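Local coordinates for protein importin-95 (Chaetomium thermophilum, PDB 4XRI) that probably carries protein cargo into the nucleus as a flexible HEAT-repeat transport receptor of the importin-beta family that binds a small GTPase, at residues I432-T446 with S473-I487. The protein carries 2 engineered substitutions. Residues are numbered along the deposited sequence; the frame is centred on the assembly and turned at random.
Sequences IQVRDSTAYALGRIT and SPKMAASCCWALMNI. With SO4 (sulfate ion), chain J.
Trp482 lays its six-membered ring over one face of the Tyr440 ring in an offset stack: the centroids are 4.7 Å apart and the planes differ by 21°. With CG anti to the backbone N (chi1 -179°), the indole is carried to Tyr440 and Gly443 of helix 432-446. The ring edge meets the backbone there, with CZ3 3.2 Å from Tyr440 O, in the ring plane, and the other face carries Asn486 ND2 over the ring centre. Gly443 is where the helices come closest, its CA 3.8 Å from that of Ala483; a beta carbon at this position would collide with Trp482 CE3.

Polar and apolar contacts mix toward the N-terminal ends. Ser479 OG donates to Asp436 OD1 over 2.7 Å, arriving on the syn side but 35° out of the carboxylate plane. The same oxygen accepts from a water that also bonds Lys475 O and Ser479 N, so two donors grip OD1, while OD2 makes a long salt bridge with Lys475 NZ. An alanine in place of Asp436 would probably leave the Ser479 hydroxyl and this water without their shared acceptor and remove the distant carboxylate partner of Lys475. Beside this cluster, Met476 runs across Arg435 at about a right angle, its SD 3.8 Å from Arg435 CB, and a second water links Arg435 NH2 to Ser473 OG.

The axes lie 7.9 Å apart at closest approach and run nearly parallel, as in the side-by-side helix packing of a HEAT-repeat protein. Helix 455-472 lies between them in sequence. Leu442, at the margin of the contact, and Ile445 pack on helix 409-425, Ser437 meets helix 390-402, and Cys481 touches helix 524-539, which continues the all-helical stack.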
ATOM      1  N   ILE A 432      14.235  -1.070 -29.132  1.00 59.65           N
ATOM      2  CA  ILE A 432      12.912  -0.957 -28.537  1.00 57.57           C
ATOM      3  C   ILE A 432      13.034  -0.643 -27.047  1.00 53.55           C
ATOM      4  O   ILE A 432      12.136  -0.050 -26.452  1.00 51.93           O
ATOM      5  CB  ILE A 432      12.087  -2.247 -28.748  1.00 63.82           C
ATOM      6  CG1 ILE A 432      10.630  -2.034 -28.328  1.00 63.04           C
ATOM      7  CG2 ILE A 432      12.713  -3.426 -28.012  1.00 51.76           C
ATOM      8  CD1 ILE A 432       9.927  -0.935 -29.083  1.00 64.65           C
ATOM      9  N   GLN A 433      14.160  -1.031 -26.454  1.00 51.26           N
ATOM     10  CA  GLN A 433      14.431  -0.714 -25.057  1.00 51.48           C
ATOM     11  C   GLN A 433      14.612   0.789 -24.889  1.00 54.70           C
ATOM     12  O   GLN A 433      14.072   1.389 -23.961  1.00 54.35           O
ATOM     13  CB  GLN A 433      15.676  -1.449 -24.550  1.00 51.41           C
ATOM     14  CG  GLN A 433      15.546  -2.959 -24.505  1.00 67.18           C
ATOM     15  CD  GLN A 433      15.937  -3.621 -25.813  1.00 79.56           C
ATOM     16  OE1 GLN A 433      16.378  -2.957 -26.752  1.00 80.12           O
ATOM     17  NE2 GLN A 433      15.779  -4.938 -25.880  1.00 82.33           N
ATOM     18  N   VAL A 434      15.378   1.387 -25.796  1.00 53.52           N
ATOM     19  CA  VAL A 434      15.643   2.821 -25.758  1.00 48.97           C
ATOM     20  C   VAL A 434      14.358   3.615 -25.958  1.00 44.57           C
ATOM     21  O   VAL A 434      14.127   4.619 -25.284  1.00 40.04           O
ATOM     22  CB  VAL A 434      16.673   3.233 -26.833  1.00 51.67           C
ATOM     23  CG1 VAL A 434      16.803   4.747 -26.902  1.00 49.50           C
ATOM     24  CG2 VAL A 434      18.020   2.596 -26.543  1.00 49.05           C
ATOM     25  N   ARG A 435      13.525   3.151 -26.884  1.00 40.17           N
ATOM     26  CA  ARG A 435      12.250   3.802 -27.169  1.00 49.53           C
ATOM     27  C   ARG A 435      11.304   3.750 -25.975  1.00 47.29           C
ATOM     28  O   ARG A 435      10.612   4.723 -25.679  1.00 47.15           O
ATOM     29  CB  ARG A 435      11.583   3.160 -28.385  1.00 50.54           C
ATOM     30  CG  ARG A 435      12.087   3.692 -29.717  1.00 61.14           C
ATOM     31  CD  ARG A 435      11.354   3.038 -30.871  1.00 68.38           C
ATOM     32  NE  ARG A 435      11.892   1.718 -31.182  1.00 74.31           N
ATOM     33  CZ  ARG A 435      11.218   0.772 -31.823  1.00 75.90           C
ATOM     34  NH1 ARG A 435      11.789  -0.400 -32.069  1.00 73.95           N
ATOM     35  NH2 ARG A 435       9.971   0.995 -32.211  1.00 78.94           N
ATOM     36  N   ASP A 436      11.282   2.608 -25.296  1.00 55.09           N
ATOM     37  CA  ASP A 436      10.443   2.435 -24.116  1.00 52.81           C
ATOM     38  C   ASP A 436      10.907   3.341 -22.983  1.00 48.68           C
ATOM     39  O   ASP A 436      10.098   4.007 -22.334  1.00 43.90           O
ATOM     40  CB  ASP A 436      10.453   0.977 -23.654  1.00 54.87           C
ATOM     41  CG  ASP A 436       9.487   0.724 -22.512  1.00 58.46           C
ATOM     42  OD1 ASP A 436       8.377   1.295 -22.538  1.00 58.10           O
ATOM     43  OD2 ASP A 436       9.835  -0.044 -21.590  1.00 59.27           O
ATOM     44  N   SER A 437      12.217   3.358 -22.752  1.00 43.16           N
ATOM     45  CA  SER A 437      12.808   4.194 -21.712  1.00 43.49           C
ATOM     46  C   SER A 437      12.639   5.670 -22.041  1.00 47.74           C
ATOM     47  O   SER A 437      12.548   6.510 -21.146  1.00 49.95           O
ATOM     48  CB  SER A 437      14.292   3.864 -21.533  1.00 40.20           C
ATOM     49  OG  SER A 437      14.468   2.517 -21.129  1.00 42.99           O
ATOM     50  N   THR A 438      12.605   5.979 -23.332  1.00 44.67           N
ATOM     51  CA  THR A 438      12.418   7.352 -23.783  1.00 44.83           C
ATOM     52  C   THR A 438      10.996   7.822 -23.504  1.00 42.70           C
ATOM     53  O   THR A 438      10.781   8.923 -22.995  1.00 44.15           O
ATOM     54  CB  THR A 438      12.716   7.498 -25.283  1.00 48.44           C
ATOM     55  OG1 THR A 438      14.099   7.208 -25.525  1.00 44.50           O
ATOM     56  CG2 THR A 438      12.415   8.910 -25.745  1.00 49.71           C
ATOM     57  N   ALA A 439      10.030   6.973 -23.843  1.00 40.13           N
ATOM     58  CA  ALA A 439       8.623   7.273 -23.601  1.00 47.21           C
ATOM     59  C   ALA A 439       8.360   7.518 -22.119  1.00 47.70           C
ATOM     60  O   ALA A 439       7.703   8.488 -21.747  1.00 47.49           O
ATOM     61  CB  ALA A 439       7.746   6.142 -24.114  1.00 43.81           C
ATOM     62  N   TYR A 440       8.894   6.636 -21.279  1.00 43.95           N
ATOM     63  CA  TYR A 440       8.732   6.737 -19.832  1.00 48.35           C
ATOM     64  C   TYR A 440       9.388   7.999 -19.285  1.00 49.55           C
ATOM     65  O   TYR A 440       8.846   8.658 -18.397  1.00 50.53           O
ATOM     66  CB  TYR A 440       9.322   5.504 -19.144  1.00 56.41           C
ATOM     67  CG  TYR A 440       9.015   5.422 -17.666  1.00 62.30           C
ATOM     68  CD1 TYR A 440       7.819   4.876 -17.218  1.00 64.10           C
ATOM     69  CD2 TYR A 440       9.924   5.876 -16.719  1.00 65.14           C
ATOM     70  CE1 TYR A 440       7.532   4.793 -15.870  1.00 65.81           C
ATOM     71  CE2 TYR A 440       9.647   5.798 -15.366  1.00 64.06           C
ATOM     72  CZ  TYR A 440       8.450   5.254 -14.947  1.00 67.71           C
ATOM     73  OH  TYR A 440       8.167   5.172 -13.602  1.00 66.16           O
ATOM     74  N   ALA A 441      10.558   8.327 -19.823  1.00 43.21           N
ATOM     75  CA  ALA A 441      11.289   9.520 -19.418  1.00 43.72           C
ATOM     76  C   ALA A 441      10.498  10.773 -19.770  1.00 46.02           C
ATOM     77  O   ALA A 441      10.501  11.749 -19.022  1.00 45.20           O
ATOM     78  CB  ALA A 441      12.663   9.554 -20.075  1.00 39.57           C
ATOM     79  N   LEU A 442       9.825  10.737 -20.916  1.00 46.06           N
ATOM     80  CA  LEU A 442       8.977  11.842 -21.343  1.00 43.68           C
ATOM     81  C   LEU A 442       7.778  11.993 -20.413  1.00 47.57           C
ATOM     82  O   LEU A 442       7.295  13.099 -20.187  1.00 52.45           O
ATOM     83  CB  LEU A 442       8.514  11.635 -22.788  1.00 43.94           C
ATOM     84  CG  LEU A 442       9.579  11.870 -23.863  1.00 45.24           C
ATOM     85  CD1 LEU A 442       9.142  11.296 -25.199  1.00 46.13           C
ATOM     86  CD2 LEU A 442       9.873  13.357 -23.987  1.00 46.88           C
ATOM     87  N   GLY A 443       7.307  10.873 -19.876  1.00 43.79           N
ATOM     88  CA  GLY A 443       6.225  10.889 -18.911  1.00 50.68           C
ATOM     89  C   GLY A 443       6.686  11.481 -17.597  1.00 55.73           C
ATOM     90  O   GLY A 443       5.989  12.293 -16.994  1.00 52.32           O
ATOM     91  N   ARG A 444       7.870  11.065 -17.157  1.00 51.85           N
ATOM     92  CA  ARG A 444       8.499  11.629 -15.967  1.00 43.79           C
ATOM     93  C   ARG A 444       8.664  13.137 -16.109  1.00 54.67           C
ATOM     94  O   ARG A 444       8.411  13.892 -15.170  1.00 51.33           O
ATOM     95  CB  ARG A 444       9.861  10.971 -15.710  1.00 47.88           C
ATOM     96  CG  ARG A 444       9.784   9.529 -15.232  1.00 45.65           C
ATOM     97  CD  ARG A 444       9.538   9.452 -13.733  1.00 51.65           C
ATOM     98  NE  ARG A 444      10.687   9.919 -12.963  1.00 58.56           N
ATOM     99  CZ  ARG A 444      10.763   9.889 -11.636  1.00 63.05           C
ATOM    100  NH1 ARG A 444       9.751   9.411 -10.924  1.00 66.28           N
ATOM    101  NH2 ARG A 444      11.850  10.334 -11.020  1.00 55.07           N
ATOM    102  N   ILE A 445       9.082  13.566 -17.296  1.00 48.39           N
ATOM    103  CA  ILE A 445       9.305  14.980 -17.574  1.00 50.45           C
ATOM    104  C   ILE A 445       8.010  15.784 -17.513  1.00 57.26           C
ATOM    105  O   ILE A 445       7.942  16.811 -16.834  1.00 56.48           O
ATOM    106  CB  ILE A 445       9.959  15.178 -18.954  1.00 51.74           C
ATOM    107  CG1 ILE A 445      11.440  14.814 -18.886  1.00 54.00           C
ATOM    108  CG2 ILE A 445       9.793  16.616 -19.431  1.00 51.77           C
ATOM    109  CD1 ILE A 445      12.182  15.090 -20.162  1.00 54.41           C
ATOM    110  N   THR A 446       6.991  15.312 -18.224  1.00 54.78           N
ATOM    111  CA  THR A 446       5.684  15.960 -18.216  1.00 61.90           C
ATOM    112  C   THR A 446       5.129  16.054 -16.799  1.00 61.45           C
ATOM    113  O   THR A 446       4.629  17.095 -16.380  1.00 58.44           O
ATOM    114  CB  THR A 446       4.671  15.201 -19.096  1.00 55.18           C
ATOM    115  OG1 THR A 446       5.132  15.181 -20.452  1.00 51.96           O
ATOM    116  CG2 THR A 446       3.307  15.871 -19.036  1.00 55.72           C
ATOM    117  N   SER A 473       3.809  -0.096 -31.594  1.00 63.73           N
ATOM    118  CA  SER A 473       4.815  -0.816 -30.815  1.00 60.11           C
ATOM    119  C   SER A 473       4.329  -1.168 -29.410  1.00 66.59           C
ATOM    120  O   SER A 473       4.540  -0.406 -28.470  1.00 67.59           O
ATOM    121  CB  SER A 473       6.103   0.006 -30.734  1.00 53.85           C
ATOM    122  OG  SER A 473       6.570   0.349 -32.029  1.00 59.52           O
ATOM    123  N   PRO A 474       3.695  -2.343 -29.264  1.00 69.53           N
ATOM    124  CA  PRO A 474       3.120  -2.846 -28.007  1.00 66.16           C
ATOM    125  C   PRO A 474       4.076  -2.815 -26.816  1.00 60.67           C
ATOM    126  O   PRO A 474       3.640  -2.550 -25.695  1.00 57.29           O
ATOM    127  CB  PRO A 474       2.753  -4.293 -28.351  1.00 66.42           C
ATOM    128  CG  PRO A 474       2.483  -4.263 -29.808  1.00 71.34           C
ATOM    129  CD  PRO A 474       3.453  -3.269 -30.384  1.00 71.69           C
ATOM    130  N   LYS A 475       5.355  -3.082 -27.061  1.00 56.44           N
ATOM    131  CA  LYS A 475       6.357  -3.144 -25.998  1.00 65.00           C
ATOM    132  C   LYS A 475       6.482  -1.824 -25.235  1.00 61.94           C
ATOM    133  O   LYS A 475       6.825  -1.811 -24.052  1.00 61.00           O
ATOM    134  CB  LYS A 475       7.715  -3.545 -26.586  1.00 74.72           C
ATOM    135  CG  LYS A 475       8.900  -3.450 -25.631  1.00 81.89           C
ATOM    136  CD  LYS A 475       8.941  -4.593 -24.634  1.00 80.69           C
ATOM    137  CE  LYS A 475      10.276  -4.613 -23.900  1.00 75.58           C
ATOM    138  NZ  LYS A 475      10.583  -3.299 -23.267  1.00 71.31           N
ATOM    139  N   MET A 476       6.183  -0.716 -25.906  1.00 58.56           N
ATOM    140  CA  MET A 476       6.284   0.597 -25.277  1.00 58.56           C
ATOM    141  C   MET A 476       4.913   1.237 -25.055  1.00 56.73           C
ATOM    142  O   MET A 476       4.822   2.378 -24.595  1.00 56.48           O
ATOM    143  CB  MET A 476       7.162   1.519 -26.123  1.00 58.80           C
ATOM    144  CG  MET A 476       6.700   1.669 -27.562  1.00 56.38           C
ATOM    145  SD  MET A 476       7.872   2.579 -28.583  1.00 59.53           S
ATOM    146  CE  MET A 476       7.829   4.175 -27.779  1.00 57.63           C
ATOM    147  N   ALA A 477       3.858   0.492 -25.377  1.00 52.34           N
ATOM    148  CA  ALA A 477       2.480   0.985 -25.286  1.00 58.44           C
ATOM    149  C   ALA A 477       2.139   1.542 -23.904  1.00 53.78           C
ATOM    150  O   ALA A 477       1.600   2.643 -23.786  1.00 59.93           O
ATOM    151  CB  ALA A 477       1.501  -0.122 -25.649  1.00 59.10           C
ATOM    152  N   ALA A 478       2.460   0.775 -22.867  1.00 54.02           N
ATOM    153  CA  ALA A 478       2.177   1.167 -21.488  1.00 54.12           C
ATOM    154  C   ALA A 478       2.841   2.498 -21.136  1.00 54.17           C
ATOM    155  O   ALA A 478       2.194   3.402 -20.602  1.00 54.99           O
ATOM    156  CB  ALA A 478       2.631   0.079 -20.527  1.00 45.57           C
ATOM    157  N   SER A 479       4.132   2.605 -21.443  1.00 51.93           N
ATOM    158  CA  SER A 479       4.899   3.831 -21.216  1.00 48.33           C
ATOM    159  C   SER A 479       4.306   5.025 -21.965  1.00 41.73           C
ATOM    160  O   SER A 479       4.146   6.107 -21.396  1.00 46.04           O
ATOM    161  CB  SER A 479       6.359   3.628 -21.633  1.00 48.54           C
ATOM    162  OG  SER A 479       7.044   2.784 -20.723  1.00 58.33           O
ATOM    163  N   CYS A 480       3.990   4.819 -23.242  1.00 43.11           N
ATOM    164  CA  CYS A 480       3.349   5.841 -24.069  1.00 46.96           C
ATOM    165  C   CYS A 480       2.027   6.296 -23.458  1.00 47.80           C
ATOM    166  O   CYS A 480       1.759   7.493 -23.347  1.00 44.21           O
ATOM    167  CB  CYS A 480       3.114   5.314 -25.489  1.00 44.04           C
ATOM    168  SG  CYS A 480       4.601   5.204 -26.526  1.00 52.69           S
ATOM    169  N   CYS A 481       1.215   5.320 -23.060  1.00 49.65           N
ATOM    170  CA  CYS A 481      -0.060   5.576 -22.393  1.00 49.80           C
ATOM    171  C   CYS A 481       0.112   6.411 -21.121  1.00 48.02           C
ATOM    172  O   CYS A 481      -0.624   7.377 -20.902  1.00 41.79           O
ATOM    173  CB  CYS A 481      -0.761   4.252 -22.062  1.00 42.44           C
ATOM    174  SG  CYS A 481      -1.540   3.435 -23.479  1.00 51.24           S
ATOM    175  N   TRP A 482       1.086   6.035 -20.294  1.00 49.63           N
ATOM    176  CA  TRP A 482       1.363   6.745 -19.045  1.00 48.35           C
ATOM    177  C   TRP A 482       1.747   8.202 -19.295  1.00 48.95           C
ATOM    178  O   TRP A 482       1.240   9.117 -18.638  1.00 51.70           O
ATOM    179  CB  TRP A 482       2.479   6.053 -18.260  1.00 46.31           C
ATOM    180  CG  TRP A 482       2.775   6.750 -16.968  1.00 52.83           C
ATOM    181  CD1 TRP A 482       1.926   6.894 -15.914  1.00 53.51           C
ATOM    182  CD2 TRP A 482       3.997   7.403 -16.591  1.00 52.62           C
ATOM    183  NE1 TRP A 482       2.536   7.594 -14.904  1.00 55.12           N
ATOM    184  CE2 TRP A 482       3.809   7.918 -15.292  1.00 53.86           C
ATOM    185  CE3 TRP A 482       5.229   7.603 -17.224  1.00 49.89           C
ATOM    186  CZ2 TRP A 482       4.805   8.616 -14.611  1.00 54.64           C
ATOM    187  CZ3 TRP A 482       6.220   8.299 -16.543  1.00 57.98           C
ATOM    188  CH2 TRP A 482       5.999   8.797 -15.252  1.00 59.78           C
ATOM    189  N   ALA A 483       2.646   8.400 -20.254  1.00 43.26           N
ATOM    190  CA  ALA A 483       3.090   9.732 -20.650  1.00 44.68           C
ATOM    191  C   ALA A 483       1.919  10.565 -21.165  1.00 46.75           C
ATOM    192  O   ALA A 483       1.753  11.724 -20.783  1.00 50.47           O
ATOM    193  CB  ALA A 483       4.183   9.629 -21.713  1.00 45.93           C
ATOM    194  N   LEU A 484       1.105   9.960 -22.025  1.00 41.01           N
ATOM    195  CA  LEU A 484      -0.066  10.622 -22.598  1.00 40.92           C
ATOM    196  C   LEU A 484      -1.075  11.068 -21.539  1.00 47.53           C
ATOM    197  O   LEU A 484      -1.660  12.150 -21.639  1.00 49.21           O
ATOM    198  CB  LEU A 484      -0.752   9.697 -23.604  1.00 45.97           C
ATOM    199  CG  LEU A 484      -0.060   9.561 -24.961  1.00 50.87           C
ATOM    200  CD1 LEU A 484      -0.794   8.566 -25.839  1.00 55.36           C
ATOM    201  CD2 LEU A 484       0.011  10.915 -25.634  1.00 54.82           C
ATOM    202  N   MET A 485      -1.275  10.224 -20.530  1.00 47.44           N
ATOM    203  CA  MET A 485      -2.160  10.546 -19.413  1.00 52.64           C
ATOM    204  C   MET A 485      -1.658  11.758 -18.634  1.00 52.09           C
ATOM    205  O   MET A 485      -2.431  12.662 -18.309  1.00 54.09           O
ATOM    206  CB  MET A 485      -2.302   9.347 -18.473  1.00 52.52           C
ATOM    207  CG  MET A 485      -3.261   8.274 -18.961  1.00 54.14           C
ATOM    208  SD  MET A 485      -3.705   7.131 -17.643  1.00 52.63           S
ATOM    209  CE  MET A 485      -2.105   6.427 -17.252  1.00 49.75           C
ATOM    210  N   ASN A 486      -0.360  11.760 -18.335  1.00 50.36           N
ATOM    211  CA  ASN A 486       0.294  12.894 -17.685  1.00 48.80           C
ATOM    212  C   ASN A 486       0.040  14.203 -18.423  1.00 53.92           C
ATOM    213  O   ASN A 486      -0.317  15.209 -17.815  1.00 61.06           O
ATOM    214  CB  ASN A 486       1.803  12.653 -17.575  1.00 50.31           C
ATOM    215  CG  ASN A 486       2.162  11.704 -16.449  1.00 49.09           C
ATOM    216  OD1 ASN A 486       1.458  11.620 -15.443  1.00 54.55           O
ATOM    217  ND2 ASN A 486       3.269  10.989 -16.609  1.00 49.02           N
ATOM    218  N   ILE A 487       0.226  14.170 -19.738  1.00 46.47           N
ATOM    219  CA  ILE A 487       0.022  15.332 -20.595  1.00 48.75           C
ATOM    220  C   ILE A 487      -1.415  15.842 -20.540  1.00 51.62           C
ATOM    221  O   ILE A 487      -1.655  17.046 -20.415  1.00 53.78           O
ATOM    222  CB  ILE A 487       0.384  15.002 -22.049  1.00 50.60           C
ATOM    223  CG1 ILE A 487       1.886  14.750 -22.170  1.00 48.32           C
ATOM    224  CG2 ILE A 487      -0.051  16.119 -22.982  1.00 50.03           C
ATOM    225  CD1 ILE A 487       2.270  14.062 -23.449  1.00 46.71           C
TER
HETATM  226  S   SO4 J 909      18.396  -4.802 -28.972  0.68 88.31           S
HETATM  227  O1  SO4 J 909      18.753  -3.614 -28.204  0.68 86.72           O
HETATM  228  O2  SO4 J 909      17.032  -5.206 -28.644  0.68 87.85           O
HETATM  229  O3  SO4 J 909      18.486  -4.500 -30.399  0.68 89.02           O
HETATM  230  O4  SO4 J 909      19.315  -5.888 -28.645  0.68 85.15           O
HETATM  231  O   HOH W   1       8.239   2.880 -32.475  1.00 62.20           O
HETATM  232  O   HOH W   2       5.847   0.124 -22.037  1.00 47.06           O